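Local coordinates for ABC transporter periplasmic-binding protein YtfQ (Mycobacterium smegmatis, PDB 6HB0) that probably binds a sugar, consistent with L-arabinofuranose, as the periplasmic solute-binding component of an ABC transporter, at residues 157-160 with 161-164; 34-38 with 39-43; 110-114 with 115-119. All coordinates share one frame; numbering follows the deposited sequence.

Interaction 1: residues 157-160 with 161-164. With ZN (zinc ion), chain I.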
ATOM      1  N   THR A 157       7.501  14.632  -3.613  1.00 26.47           N
ATOM      2  CA  THR A 157       6.919  15.207  -4.818  1.00 30.36           C
ATOM      3  C   THR A 157       7.053  14.287  -6.026  1.00 29.15           C
ATOM      4  O   THR A 157       8.126  13.769  -6.338  1.00 29.77           O
ATOM      5  CB  THR A 157       7.593  16.540  -5.166  1.00 37.32           C
ATOM      6  OG1 THR A 157       7.495  17.418  -4.058  1.00 36.91           O
ATOM      7  CG2 THR A 157       6.900  17.181  -6.339  1.00 39.45           C
ATOM      8  N   GLY A 158       5.959  14.021  -6.694  1.00 31.55           N
ATOM      9  CA  GLY A 158       6.002  13.113  -7.826  1.00 30.77           C
ATOM     10  C   GLY A 158       5.896  11.624  -7.542  1.00 30.57           C
ATOM     11  O   GLY A 158       5.717  10.829  -8.477  1.00 31.12           O
ATOM     12  N   ALA A 159       5.996  11.211  -6.279  1.00 28.41           N
ATOM     13  CA  ALA A 159       5.913   9.766  -5.981  1.00 29.50           C
ATOM     14  C   ALA A 159       4.500   9.296  -6.231  1.00 30.07           C
ATOM     15  O   ALA A 159       3.549  10.024  -5.942  1.00 30.24           O
ATOM     16  CB  ALA A 159       6.314   9.455  -4.551  1.00 31.63           C
ATOM     17  N   ASP A 160       4.350   8.115  -6.820  1.00 29.04           N
ATOM     18  CA  ASP A 160       3.048   7.646  -7.236  1.00 29.03           C
ATOM     19  C   ASP A 160       2.039   7.672  -6.076  1.00 28.05           C
ATOM     20  O   ASP A 160       0.961   8.209  -6.230  1.00 28.25           O
ATOM     21  CB  ASP A 160       3.185   6.257  -7.876  1.00 32.90           C
ATOM     22  CG  ASP A 160       1.859   5.640  -8.181  1.00 36.21           C
ATOM     23  OD1 ASP A 160       1.079   6.297  -8.887  1.00 36.58           O
ATOM     24  OD2 ASP A 160       1.593   4.517  -7.720  1.00 38.36           O
ATOM     25  N   PRO A 161       2.383   7.116  -4.903  1.00 28.80           N
ATOM     26  CA  PRO A 161       1.432   7.156  -3.769  1.00 30.07           C
ATOM     27  C   PRO A 161       1.166   8.556  -3.251  1.00 28.77           C
ATOM     28  O   PRO A 161       0.089   8.802  -2.734  1.00 26.25           O
ATOM     29  CB  PRO A 161       2.126   6.347  -2.676  1.00 32.82           C
ATOM     30  CG  PRO A 161       3.583   6.371  -3.056  1.00 36.53           C
ATOM     31  CD  PRO A 161       3.557   6.309  -4.573  1.00 33.54           C
ATOM     32  N   ALA A 162       2.133   9.458  -3.371  1.00 26.69           N
ATOM     33  CA  ALA A 162       1.896  10.854  -2.968  1.00 26.88           C
ATOM     34  C   ALA A 162       0.855  11.580  -3.861  1.00 26.56           C
ATOM     35  O   ALA A 162      -0.073  12.210  -3.357  1.00 27.27           O
ATOM     36  CB  ALA A 162       3.204  11.631  -2.919  1.00 29.64           C
ATOM     37  N   ILE A 163       0.992  11.444  -5.174  1.00 27.37           N
ATOM     38  CA  ILE A 163       0.092  12.021  -6.147  1.00 27.84           C
ATOM     39  C   ILE A 163      -1.302  11.416  -5.939  1.00 27.92           C
ATOM     40  O   ILE A 163      -2.325  12.129  -5.888  1.00 25.88           O
ATOM     41  CB  ILE A 163       0.564  11.733  -7.593  1.00 30.68           C
ATOM     42  CG1 ILE A 163       1.851  12.510  -7.883  1.00 35.69           C
ATOM     43  CG2 ILE A 163      -0.537  11.984  -8.610  1.00 30.86           C
ATOM     44  CD1 ILE A 163       2.432  12.306  -9.265  1.00 37.42           C
ATOM     45  N   ASP A 164      -1.343  10.111  -5.786  1.00 26.26           N
ATOM     46  CA  ASP A 164      -2.616   9.417  -5.711  1.00 26.80           C
ATOM     47  C   ASP A 164      -3.335   9.624  -4.384  1.00 26.63           C
ATOM     48  O   ASP A 164      -4.533   9.744  -4.375  1.00 29.19           O
ATOM     49  CB  ASP A 164      -2.402   7.924  -5.907  1.00 29.45           C
ATOM     50  CG  ASP A 164      -2.160   7.521  -7.371  1.00 32.60           C
ATOM     51  OD1 ASP A 164      -2.263   8.342  -8.322  1.00 32.87           O
ATOM     52  OD2 ASP A 164      -1.897   6.319  -7.553  1.00 33.26           O
TER
HETATM   53 ZN    ZN I 407      -0.955   5.732  -9.357  1.00 41.59          ZN
HETATM   54  O   HOH W   1      -0.732   3.912  -8.534  1.00 43.14           O
HETATM   55  O   HOH W   2      -1.226   7.477 -10.684  1.00 38.12           O
HETATM   56  O   HOH W   3      -2.913   5.529 -10.474  1.00 45.38           O
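D160 and D164, one helical turn apart, close on the same zinc ion, each offering a single carboxylate oxygen: OD1 of D160 at 2.2 Å and OD2 of D164 at 2.1 Å from the metal. The two carboxylate planes are turned 78° against each other, and the chelating oxygens come within 3.3 Å of one another, a pair of acceptors that share the cation between them. D160 reaches it with CG anti to the backbone N (chi1 173°), while CG of D164 stands opposite its carbonyl carbon, beside the backbone N (chi1 -77°).

The tightly packed side lies under A159, the N-cap residue. Its CB meets CB of A162 at 4.1 Å and also touches the ring of P161, which needs no N-H partner in this first turn of the helix. F126 and F189 pack on the ring, and W33, from the other lobe, touches both A159 and P161. Two bonds start the helix: I163 N to A159 O, nearly straight, and D164 N to D160 O.

The metal face is looser and wetter. Three waters complete a five-ligand shell, and two of them also donate to the carboxylate oxygens that do not bind zinc: water 1 to OD2 of D160 at 2.5 Å, water 2 to OD1 of D164 at 2.7 Å. Metal, water and carboxylate therefore close a small ring at each aspartate, which should restrain its rotation. With two acids against a dication at a helix N-terminus, both are probably held ionised, and the watery shell is consistent with a surface ion.

Interaction 2: residues 34-38 with 39-43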
ATOM      1  N   ARG A  34       4.173  -0.261  -1.786  1.00 57.53           N
ATOM      2  CA  ARG A  34       3.197  -1.195  -1.183  1.00 53.95           C
ATOM      3  C   ARG A  34       3.396  -2.518  -1.907  1.00 51.82           C
ATOM      4  O   ARG A  34       2.612  -2.920  -2.753  1.00 56.24           O
ATOM      5  CB  ARG A  34       1.764  -0.652  -1.344  1.00 53.92           C
ATOM      6  CG  ARG A  34       0.733  -1.160  -0.346  1.00 53.97           C
ATOM      7  CD  ARG A  34       1.000  -0.693   1.060  1.00 49.99           C
ATOM      8  NE  ARG A  34       0.196   0.452   1.515  1.00 50.25           N
ATOM      9  CZ  ARG A  34       0.572   1.224   2.535  1.00 44.34           C
ATOM     10  NH1 ARG A  34      -0.187   2.211   2.948  1.00 43.82           N
ATOM     11  NH2 ARG A  34       1.718   0.999   3.159  1.00 44.43           N
ATOM     12  N   THR A  35       4.508  -3.159  -1.587  1.00 51.62           N
ATOM     13  CA  THR A  35       5.021  -4.306  -2.320  1.00 56.10           C
ATOM     14  C   THR A  35       4.911  -5.559  -1.452  1.00 53.31           C
ATOM     15  O   THR A  35       5.233  -5.539  -0.242  1.00 50.29           O
ATOM     16  CB  THR A  35       6.488  -4.044  -2.721  1.00 57.54           C
ATOM     17  OG1 THR A  35       6.544  -2.832  -3.492  1.00 57.48           O
ATOM     18  CG2 THR A  35       7.048  -5.205  -3.536  1.00 62.84           C
ATOM     19  N   ALA A  36       4.409  -6.638  -2.047  1.00 49.45           N
ATOM     20  CA  ALA A  36       4.400  -7.910  -1.355  1.00 48.84           C
ATOM     21  C   ALA A  36       5.875  -8.300  -1.109  1.00 46.65           C
ATOM     22  O   ALA A  36       6.753  -8.104  -1.945  1.00 40.89           O
ATOM     23  CB  ALA A  36       3.698  -8.970  -2.173  1.00 54.86           C
ATOM     24  N   ASN A  37       6.129  -8.789   0.083  1.00 43.56           N
ATOM     25  CA  ASN A  37       7.463  -9.073   0.548  1.00 44.49           C
ATOM     26  C   ASN A  37       7.719 -10.549   0.245  1.00 43.48           C
ATOM     27  O   ASN A  37       6.773 -11.318  -0.001  1.00 43.10           O
ATOM     28  CB  ASN A  37       7.469  -8.784   2.009  1.00 40.38           C
ATOM     29  CG  ASN A  37       6.563  -9.730   2.779  1.00 42.83           C
ATOM     30  OD1 ASN A  37       6.925 -10.875   2.929  1.00 45.73           O
ATOM     31  ND2 ASN A  37       5.402  -9.279   3.235  1.00 36.95           N
ATOM     32  N   THR A  38       8.982 -10.938   0.254  1.00 42.24           N
ATOM     33  CA  THR A  38       9.381 -12.298  -0.089  1.00 39.35           C
ATOM     34  C   THR A  38       8.861 -13.400   0.842  1.00 34.99           C
ATOM     35  O   THR A  38       8.409 -14.411   0.367  1.00 32.57           O
ATOM     36  CB  THR A  38      10.905 -12.375  -0.058  1.00 42.81           C
ATOM     37  OG1 THR A  38      11.394 -11.470  -1.039  1.00 49.02           O
ATOM     38  CG2 THR A  38      11.415 -13.754  -0.391  1.00 47.79           C
ATOM     39  N   GLU A  39       8.934 -13.184   2.145  1.00 32.18           N
ATOM     40  CA  GLU A  39       8.427 -14.170   3.118  1.00 35.40           C
ATOM     41  C   GLU A  39       6.946 -14.529   2.892  1.00 34.02           C
ATOM     42  O   GLU A  39       6.568 -15.686   3.051  1.00 33.87           O
ATOM     43  CB  GLU A  39       8.734 -13.776   4.592  1.00 36.93           C
ATOM     44  CG  GLU A  39       8.028 -12.535   5.200  1.00 38.06           C
ATOM     45  CD  GLU A  39       8.817 -11.201   5.016  1.00 41.95           C
ATOM     46  OE1 GLU A  39       8.543 -10.213   5.759  1.00 36.51           O
ATOM     47  OE2 GLU A  39       9.739 -11.148   4.136  1.00 40.68           O
ATOM     48  N   SER A  40       6.130 -13.564   2.475  1.00 31.85           N
ATOM     49  CA  SER A  40       4.704 -13.799   2.248  1.00 33.08           C
ATOM     50  C   SER A  40       4.446 -14.659   1.037  1.00 32.89           C
ATOM     51  O   SER A  40       3.564 -15.533   1.034  1.00 32.44           O
ATOM     52  CB  SER A  40       3.973 -12.454   2.097  1.00 33.92           C
ATOM     53  OG  SER A  40       4.065 -11.726   3.333  1.00 33.46           O
ATOM     54  N   ILE A  41       5.235 -14.432   0.004  1.00 29.16           N
ATOM     55  CA  ILE A  41       5.096 -15.164  -1.219  1.00 30.88           C
ATOM     56  C   ILE A  41       5.649 -16.585  -1.011  1.00 31.46           C
ATOM     57  O   ILE A  41       5.009 -17.573  -1.389  1.00 29.87           O
ATOM     58  CB  ILE A  41       5.806 -14.443  -2.374  1.00 32.23           C
ATOM     59  CG1 ILE A  41       5.063 -13.150  -2.696  1.00 35.88           C
ATOM     60  CG2 ILE A  41       5.765 -15.295  -3.613  1.00 32.65           C
ATOM     61  CD1 ILE A  41       5.775 -12.300  -3.723  1.00 41.14           C
ATOM     62  N   LYS A  42       6.814 -16.688  -0.387  1.00 31.63           N
ATOM     63  CA  LYS A  42       7.401 -18.012  -0.160  1.00 33.51           C
ATOM     64  C   LYS A  42       6.506 -18.885   0.708  1.00 30.96           C
ATOM     65  O   LYS A  42       6.227 -20.053   0.346  1.00 29.83           O
ATOM     66  CB  LYS A  42       8.789 -17.853   0.436  1.00 36.22           C
ATOM     67  CG  LYS A  42       9.507 -19.124   0.833  1.00 39.68           C
ATOM     68  CD  LYS A  42      10.952 -18.803   1.233  1.00 43.89           C
ATOM     69  CE  LYS A  42      11.664 -19.968   1.931  1.00 49.17           C
ATOM     70  NZ  LYS A  42      10.810 -20.634   2.979  1.00 51.39           N
ATOM     71  N   SER A  43       6.052 -18.329   1.830  1.00 27.91           N
ATOM     72  CA  SER A  43       5.148 -19.080   2.741  1.00 31.08           C
ATOM     73  C   SER A  43       3.790 -19.440   2.091  1.00 30.66           C
ATOM     74  O   SER A  43       3.276 -20.538   2.260  1.00 28.11           O
ATOM     75  CB  SER A  43       4.916 -18.308   4.027  1.00 31.43           C
ATOM     76  OG  SER A  43       4.232 -17.112   3.779  1.00 30.86           O
TER
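N37 turns its amide back over the first turn of the helix and meets S40 with both ends. ND2 donates to OG of S40 at 2.8 Å, a bent bond (133°) whose acceptor lies 24° out of the amide plane. OD1 takes the backbone N-H of S40, the classic N-cap bond, although its modelled position is less certain because it crowds the carboxylate of E39. CG of N37 stands between its own backbone N and carbonyl carbon (chi1 65°), which carries the amide over the helix end. S40 answers with OG on the side of its backbone N.

The side chain of E39, a residue seen to bind zinc in this protein, runs across that of N37 at about a right angle, though the fit there is too close to trust in detail. From the residue just before the cap, CB of A36 meets CD1 of I41 at 4.2 Å, the N' to N4 pairing of a hydrophobic staple. Behind them, K42 N bonds to T38 O at 2.9 Å, and OG of S43 joins its own backbone N on the carbonyl of E39.

The helix, 38-48, lies against strand 51-56: T38, I41 and K42 rest on F54, and I41 also on L52. OG1 of T38 bonds to Q26 of strand 21-26, and the ammonium of K42 makes a salt bridge one turn on with E46, a zinc ligand. Before the helix, NH1 of R34 makes salt bridges with D243 and E129 of the opposite lobe.

Interaction 3: residues 110-114 with 115-119; sequences VDTQD and TDVYK. With ZN (zinc ion), chain H.
V110 lays its CG2 methyl obliquely against the Y118 ring, 3.8 Å from CE1, the two side chains running alongside each other but pointing opposite ways. A water bridges the backbone N of V110 and the phenol of Y118, accepting from V110 N at 2.7 Å and lying 3.0 Å from OH of Y118.

Nearer the tip, V117 turns both methyls toward the first arm of the loop. CG2 touches OG1 of T112 at 3.4 Å, and CG1 meets CB of D114 at 3.8 Å, each pair crossing at a slant. OG1 of T112, anti to its backbone N (chi1 -178°), accepts the N-H of D114 at 2.9 Å in an ST turn. D116, in the left-handed region, helps bring the chain round, and the directions of 110-114 and 115-118 differ by 136°.

On the solvent side D114 presents OD1 to a zinc ion at 2.1 Å. Four waters fill the rest of the shell, and one of them donates to the carbonyl O of Q113, a water-mediated link that probably helps hold the ion.

The loop joins strand 103-106 to strand 120-122 and leans on helix 90-98. D90 there takes OG1 of T112 and N of Q113 on its two carboxylate oxygens, Q94 bonds to OD2 of D114, and L93 packs beneath V117. Below, V110 and Y118 both settle on L105, with V103 also under the tyrosine.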
ATOM      1  N   VAL A 110       1.200  -2.075 -15.237  1.00 39.61           N
ATOM      2  CA  VAL A 110       1.976  -1.712 -16.417  1.00 39.02           C
ATOM      3  C   VAL A 110       1.160  -0.942 -17.431  1.00 38.72           C
ATOM      4  O   VAL A 110      -0.053  -1.017 -17.441  1.00 32.81           O
ATOM      5  CB  VAL A 110       2.621  -2.917 -17.113  1.00 37.97           C
ATOM      6  CG1 VAL A 110       3.610  -3.581 -16.161  1.00 38.14           C
ATOM      7  CG2 VAL A 110       1.552  -3.836 -17.671  1.00 41.79           C
ATOM      8  N   ASP A 111       1.873  -0.216 -18.280  1.00 37.74           N
ATOM      9  CA  ASP A 111       1.324   0.397 -19.482  1.00 38.10           C
ATOM     10  C   ASP A 111       1.571  -0.629 -20.579  1.00 40.27           C
ATOM     11  O   ASP A 111       2.692  -1.128 -20.731  1.00 43.32           O
ATOM     12  CB  ASP A 111       2.150   1.627 -19.902  1.00 43.03           C
ATOM     13  CG  ASP A 111       1.970   2.854 -19.002  1.00 49.23           C
ATOM     14  OD1 ASP A 111       1.028   2.917 -18.166  1.00 54.14           O
ATOM     15  OD2 ASP A 111       2.802   3.790 -19.175  1.00 47.59           O
ATOM     16  N   THR A 112       0.566  -0.959 -21.355  1.00 37.71           N
ATOM     17  CA  THR A 112       0.814  -1.827 -22.499  1.00 39.15           C
ATOM     18  C   THR A 112       0.222  -1.213 -23.741  1.00 40.16           C
ATOM     19  O   THR A 112      -0.762  -0.472 -23.641  1.00 37.57           O
ATOM     20  CB  THR A 112       0.213  -3.220 -22.297  1.00 40.61           C
ATOM     21  OG1 THR A 112       0.526  -4.042 -23.438  1.00 43.99           O
ATOM     22  CG2 THR A 112      -1.278  -3.132 -22.014  1.00 42.10           C
ATOM     23  N   GLN A 113       0.814  -1.520 -24.884  1.00 34.22           N
ATOM     24  CA  GLN A 113       0.211  -1.158 -26.156  1.00 37.77           C
ATOM     25  C   GLN A 113      -0.432  -2.410 -26.828  1.00 41.88           C
ATOM     26  O   GLN A 113      -0.790  -2.347 -27.991  1.00 45.30           O
ATOM     27  CB  GLN A 113       1.258  -0.525 -27.079  1.00 40.58           C
ATOM     28  CG  GLN A 113       2.188   0.516 -26.432  1.00 42.37           C
ATOM     29  CD  GLN A 113       1.448   1.777 -26.059  1.00 47.07           C
ATOM     30  OE1 GLN A 113       0.616   2.278 -26.837  1.00 48.07           O
ATOM     31  NE2 GLN A 113       1.735   2.308 -24.882  1.00 39.26           N
ATOM     32  N   ASP A 114      -0.526  -3.538 -26.121  1.00 37.96           N
ATOM     33  CA  ASP A 114      -1.003  -4.805 -26.706  1.00 40.86           C
ATOM     34  C   ASP A 114      -2.215  -5.208 -25.918  1.00 43.22           C
ATOM     35  O   ASP A 114      -2.577  -4.575 -24.917  1.00 43.90           O
ATOM     36  CB  ASP A 114       0.037  -5.923 -26.598  1.00 43.15           C
ATOM     37  CG  ASP A 114       1.232  -5.707 -27.476  1.00 43.37           C
ATOM     38  OD1 ASP A 114       1.191  -4.785 -28.335  1.00 44.09           O
ATOM     39  OD2 ASP A 114       2.213  -6.470 -27.317  1.00 45.35           O
ATOM     40  N   THR A 115      -2.891  -6.229 -26.411  1.00 50.95           N
ATOM     41  CA  THR A 115      -4.103  -6.733 -25.757  1.00 52.40           C
ATOM     42  C   THR A 115      -3.801  -8.099 -25.145  1.00 49.46           C
ATOM     43  O   THR A 115      -3.091  -8.943 -25.735  1.00 47.00           O
ATOM     44  CB  THR A 115      -5.285  -6.847 -26.747  1.00 58.31           C
ATOM     45  OG1 THR A 115      -4.835  -7.509 -27.932  1.00 59.79           O
ATOM     46  CG2 THR A 115      -5.823  -5.479 -27.109  1.00 54.04           C
ATOM     47  N   ASP A 116      -4.329  -8.315 -23.944  1.00 53.37           N
ATOM     48  CA  ASP A 116      -4.284  -9.641 -23.300  1.00 53.01           C
ATOM     49  C   ASP A 116      -2.832 -10.169 -23.246  1.00 53.12           C
ATOM     50  O   ASP A 116      -2.510 -11.301 -23.691  1.00 52.07           O
ATOM     51  CB  ASP A 116      -5.207 -10.630 -24.025  1.00 60.40           C
ATOM     52  CG  ASP A 116      -6.714 -10.228 -23.968  1.00 66.18           C
ATOM     53  OD1 ASP A 116      -7.146  -9.411 -23.102  1.00 70.20           O
ATOM     54  OD2 ASP A 116      -7.469 -10.758 -24.815  1.00 75.10           O
ATOM     55  N   VAL A 117      -1.937  -9.324 -22.758  1.00 48.69           N
ATOM     56  CA  VAL A 117      -0.543  -9.793 -22.528  1.00 45.33           C
ATOM     57  C   VAL A 117      -0.297 -10.224 -21.070  1.00 38.35           C
ATOM     58  O   VAL A 117       0.777 -10.787 -20.721  1.00 36.64           O
ATOM     59  CB  VAL A 117       0.524  -8.787 -23.046  1.00 46.71           C
ATOM     60  CG1 VAL A 117       0.731  -8.996 -24.544  1.00 51.82           C
ATOM     61  CG2 VAL A 117       0.137  -7.369 -22.724  1.00 40.93           C
ATOM     62  N   TYR A 118      -1.267  -9.965 -20.198  1.00 33.37           N
ATOM     63  CA  TYR A 118      -1.224 -10.559 -18.861  1.00 30.95           C
ATOM     64  C   TYR A 118      -2.641 -10.857 -18.442  1.00 30.75           C
ATOM     65  O   TYR A 118      -3.570 -10.312 -18.987  1.00 31.93           O
ATOM     66  CB  TYR A 118      -0.486  -9.642 -17.851  1.00 33.78           C
ATOM     67  CG  TYR A 118      -1.162  -8.320 -17.630  1.00 32.42           C
ATOM     68  CD1 TYR A 118      -0.888  -7.190 -18.446  1.00 36.38           C
ATOM     69  CD2 TYR A 118      -2.092  -8.198 -16.629  1.00 33.68           C
ATOM     70  CE1 TYR A 118      -1.549  -5.980 -18.219  1.00 39.52           C
ATOM     71  CE2 TYR A 118      -2.748  -7.000 -16.393  1.00 37.23           C
ATOM     72  CZ  TYR A 118      -2.483  -5.899 -17.181  1.00 41.35           C
ATOM     73  OH  TYR A 118      -3.190  -4.758 -16.867  1.00 39.01           O
ATOM     74  N   LYS A 119      -2.789 -11.732 -17.472  1.00 30.23           N
ATOM     75  CA  LYS A 119      -4.120 -12.193 -17.070  1.00 31.54           C
ATOM     76  C   LYS A 119      -4.709 -11.275 -16.026  1.00 29.60           C
ATOM     77  O   LYS A 119      -5.865 -10.959 -16.065  1.00 30.52           O
ATOM     78  CB  LYS A 119      -4.008 -13.594 -16.463  1.00 31.26           C
ATOM     79  CG  LYS A 119      -3.639 -14.690 -17.438  1.00 34.93           C
ATOM     80  CD  LYS A 119      -4.449 -14.665 -18.718  1.00 35.13           C
ATOM     81  CE  LYS A 119      -4.338 -15.989 -19.438  1.00 39.18           C
ATOM     82  NZ  LYS A 119      -4.910 -15.919 -20.799  1.00 41.61           N
TER
HETATM   83 ZN    ZN H 406       2.825  -4.133 -29.552  1.00 55.46          ZN
HETATM   84  O   HOH W   4      -1.360  -2.999 -15.335  1.00 42.66           O
HETATM   85  O   HOH W   5       1.220  -2.604 -30.012  1.00 46.16           O
HETATM   86  O   HOH W   6       4.039  -2.956 -27.771  1.00 39.64           O
HETATM   87  O   HOH W   7       3.750  -5.569 -29.006  1.00 40.38           O
HETATM   88  O   HOH W   8       1.750  -5.559 -30.841  1.00 55.25           O

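How the interactions relate
Interactions 2 and 3 belong to the lobe built on the sheet that contains strands 21-26 and 103-106, while interaction 1 belongs to the other lobe, whose sheet includes strand 148-154. Their centres lie at similar spacings, 23 Å between interactions 1 and 2 and 24 Å for each pair with interaction 3, and none touches another. Interactions 1 and 2 come nearest, about 7 Å between their closest atoms, across the cleft between lobes where a sugar is expected to bind in this family. Both are helix starts. From V110 of interaction 3 to D160 of interaction 1 the side chains stand about 12 Å apart; these two contacts hold separate zinc ions.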